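Local coordinates for peptide-binding protein (Photobacterium damsela subsp. piscicida, PDB 6SQX) that is a secreted cell-wall hydrolase of the NlpC/P60 family that cleaves the peptidoglycan of potentially competing bacteria, probably as a cysteine-type D,L-endopeptidase, at residues L327-F332 against G336-R341. Numbering follows the deposited sequence.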
loop_
_atom_site.group_PDB
_atom_site.type_symbol
_atom_site.label_atom_id
_atom_site.label_comp_id
_atom_site.label_asym_id
_atom_site.label_seq_id
_atom_site.Cartn_x
_atom_site.Cartn_y
_atom_site.Cartn_z
ATOM N N LEU A 327 1.388 -2.820 2.031
ATOM C CA LEU A 327 1.416 -4.280 2.125
ATOM C C LEU A 327 0.024 -4.821 2.420
ATOM O O LEU A 327 -0.444 -5.803 1.801
ATOM C CB LEU A 327 2.354 -4.685 3.260
ATOM C CG LEU A 327 2.300 -6.159 3.663
ATOM C CD1 LEU A 327 2.894 -7.081 2.524
ATOM C CD2 LEU A 327 3.029 -6.404 5.015
ATOM N N LEU A 328 -0.642 -4.228 3.422
ATOM C CA LEU A 328 -1.945 -4.740 3.829
ATOM C C LEU A 328 -3.005 -4.504 2.755
ATOM O O LEU A 328 -3.813 -5.400 2.466
ATOM C CB LEU A 328 -2.385 -4.108 5.166
ATOM C CG LEU A 328 -1.316 -4.246 6.259
ATOM C CD1 LEU A 328 -1.864 -3.628 7.588
ATOM C CD2 LEU A 328 -0.880 -5.705 6.487
ATOM N N LYS A 329 -3.025 -3.303 2.162
ATOM C CA LYS A 329 -3.949 -3.046 1.063
ATOM C C LYS A 329 -3.761 -4.081 -0.050
ATOM O O LYS A 329 -4.735 -4.614 -0.604
ATOM C CB LYS A 329 -3.719 -1.612 0.562
ATOM C CG LYS A 329 -4.587 -1.243 -0.648
ATOM C CD LYS A 329 -4.402 0.206 -1.046
ATOM C CE LYS A 329 -5.067 0.565 -2.354
ATOM N NZ LYS A 329 -6.570 0.394 -2.262
ATOM N N ARG A 330 -2.495 -4.423 -0.354
ATOM C CA ARG A 330 -2.219 -5.325 -1.456
ATOM C C ARG A 330 -2.691 -6.739 -1.111
ATOM O O ARG A 330 -3.352 -7.402 -1.922
ATOM C CB ARG A 330 -0.711 -5.272 -1.728
ATOM C CG ARG A 330 -0.295 -6.060 -2.959
ATOM C CD ARG A 330 1.221 -5.904 -3.154
ATOM N NE ARG A 330 1.606 -6.558 -4.396
ATOM C CZ ARG A 330 2.854 -6.693 -4.799
ATOM N NH1 ARG A 330 3.850 -6.198 -4.048
ATOM N NH2 ARG A 330 3.082 -7.326 -5.965
ATOM N N LEU A 331 -2.327 -7.235 0.088
ATOM C CA LEU A 331 -2.746 -8.582 0.476
ATOM C C LEU A 331 -4.267 -8.708 0.358
ATOM O O LEU A 331 -4.800 -9.665 -0.217
ATOM C CB LEU A 331 -2.311 -8.878 1.917
ATOM C CG LEU A 331 -2.937 -10.137 2.574
ATOM C CD1 LEU A 331 -2.358 -11.363 1.904
ATOM C CD2 LEU A 331 -2.715 -10.166 4.094
ATOM N N PHE A 332 -5.001 -7.734 0.915
ATOM C CA PHE A 332 -6.450 -7.871 0.962
ATOM C C PHE A 332 -7.080 -7.759 -0.416
ATOM O O PHE A 332 -8.147 -8.349 -0.652
ATOM C CB PHE A 332 -7.041 -6.886 1.982
ATOM C CG PHE A 332 -6.939 -7.388 3.397
ATOM C CD1 PHE A 332 -7.825 -8.354 3.858
ATOM C CD2 PHE A 332 -5.909 -6.941 4.247
ATOM C CE1 PHE A 332 -7.741 -8.867 5.176
ATOM C CE2 PHE A 332 -5.811 -7.448 5.557
ATOM C CZ PHE A 332 -6.744 -8.412 6.020
ATOM N N GLY A 336 -10.434 -9.467 -2.756
ATOM C CA GLY A 336 -11.572 -8.576 -2.947
ATOM C C GLY A 336 -12.016 -7.856 -1.692
ATOM O O GLY A 336 -13.217 -7.630 -1.511
ATOM N N ILE A 337 -11.070 -7.479 -0.834
ATOM C CA ILE A 337 -11.340 -6.715 0.373
ATOM C C ILE A 337 -10.561 -5.431 0.215
ATOM O O ILE A 337 -9.345 -5.469 -0.020
ATOM C CB ILE A 337 -10.900 -7.482 1.624
ATOM C CG1 ILE A 337 -11.719 -8.776 1.743
ATOM C CG2 ILE A 337 -11.054 -6.592 2.851
ATOM C CD1 ILE A 337 -11.261 -9.685 2.892
ATOM N N TRP A 338 -11.267 -4.288 0.254
ATOM C CA TRP A 338 -10.682 -3.008 -0.132
ATOM C C TRP A 338 -10.273 -2.243 1.114
ATOM O O TRP A 338 -11.124 -1.982 1.982
ATOM C CB TRP A 338 -11.708 -2.156 -0.894
ATOM C CG TRP A 338 -11.084 -0.995 -1.622
ATOM C CD1 TRP A 338 -10.555 -1.004 -2.895
ATOM C CD2 TRP A 338 -10.912 0.348 -1.123
ATOM N NE1 TRP A 338 -10.075 0.245 -3.210
ATOM C CE2 TRP A 338 -10.270 1.090 -2.135
ATOM C CE3 TRP A 338 -11.257 0.990 0.079
ATOM C CZ2 TRP A 338 -9.944 2.438 -1.986
ATOM C CZ3 TRP A 338 -10.945 2.345 0.227
ATOM C CH2 TRP A 338 -10.292 3.054 -0.794
ATOM N N LEU A 339 -8.998 -1.840 1.172
ATOM C CA LEU A 339 -8.490 -0.922 2.181
ATOM C C LEU A 339 -8.011 0.353 1.507
ATOM O O LEU A 339 -7.524 0.324 0.371
ATOM C CB LEU A 339 -7.263 -1.539 2.892
ATOM C CG LEU A 339 -7.489 -2.819 3.703
ATOM C CD1 LEU A 339 -6.216 -3.193 4.490
ATOM C CD2 LEU A 339 -8.711 -2.772 4.619
ATOM N N PRO A 340 -8.095 1.492 2.202
ATOM C CA PRO A 340 -7.460 2.713 1.675
ATOM C C PRO A 340 -5.951 2.637 1.656
ATOM O O PRO A 340 -5.381 1.683 2.188
ATOM C CB PRO A 340 -7.955 3.833 2.599
ATOM C CG PRO A 340 -8.658 3.183 3.707
ATOM C CD PRO A 340 -8.862 1.713 3.434
ATOM N N ARG A 341 -5.289 3.648 1.116
ATOM C CA ARG A 341 -3.853 3.576 0.870
ATOM C C ARG A 341 -3.012 3.671 2.142
ATOM O O ARG A 341 -2.014 2.938 2.294
ATOM C CB ARG A 341 -3.459 4.686 -0.092
ATOM C CG ARG A 341 -1.946 4.914 -0.203
ATOM C CD ARG A 341 -1.254 3.741 -0.888
ATOM N NE ARG A 341 0.191 3.958 -0.942
ATOM C CZ ARG A 341 1.055 3.486 -0.043
ATOM N NH1 ARG A 341 0.610 2.807 0.998
ATOM N NH2 ARG A 341 2.343 3.702 -0.205
HETATM O O HOH W 1 -7.326 -3.693 -0.526
#
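One face of the Trp338 indole receives the ammonium of Lys329, whose NZ stands 3.4 Å above the ring plane, displaced toward the rim, in an off-centre cation-pi contact. At the edge of the Phe332 ring, near its plane, Ile337 CD1 lies 3.8 Å from Phe332 CD1, while Leu339 CD1 approaches Phe332 CD2 obliquely at 3.8 Å and also meets Leu328 CB. The Lys329 chain runs extended alongside the Leu339 carbonyl (chi1 177°) and bends only at its last torsion (chi4 63°), which brings NZ within 2.8 Å of Leu339 O, almost in line with the C=O bond. A water bridges the two backbones: it donates to Lys329 O and Ile337 O and accepts from Leu339 N. Ile337 N bonds to Phe332 O at 3.1 Å, where Gly336, with positive phi, closes helix 326-334 in a Schellman motif. The returning loop thus lies back along the helix it follows, within the NlpC/P60 family region. Ile337 and Trp338 pack on helix 50-64, and Trp338 NE1 bonds to Gln204; Leu328 and Phe332 rest on strand 395-405, and Pro340 O is held by Gln346 of helix 343-349.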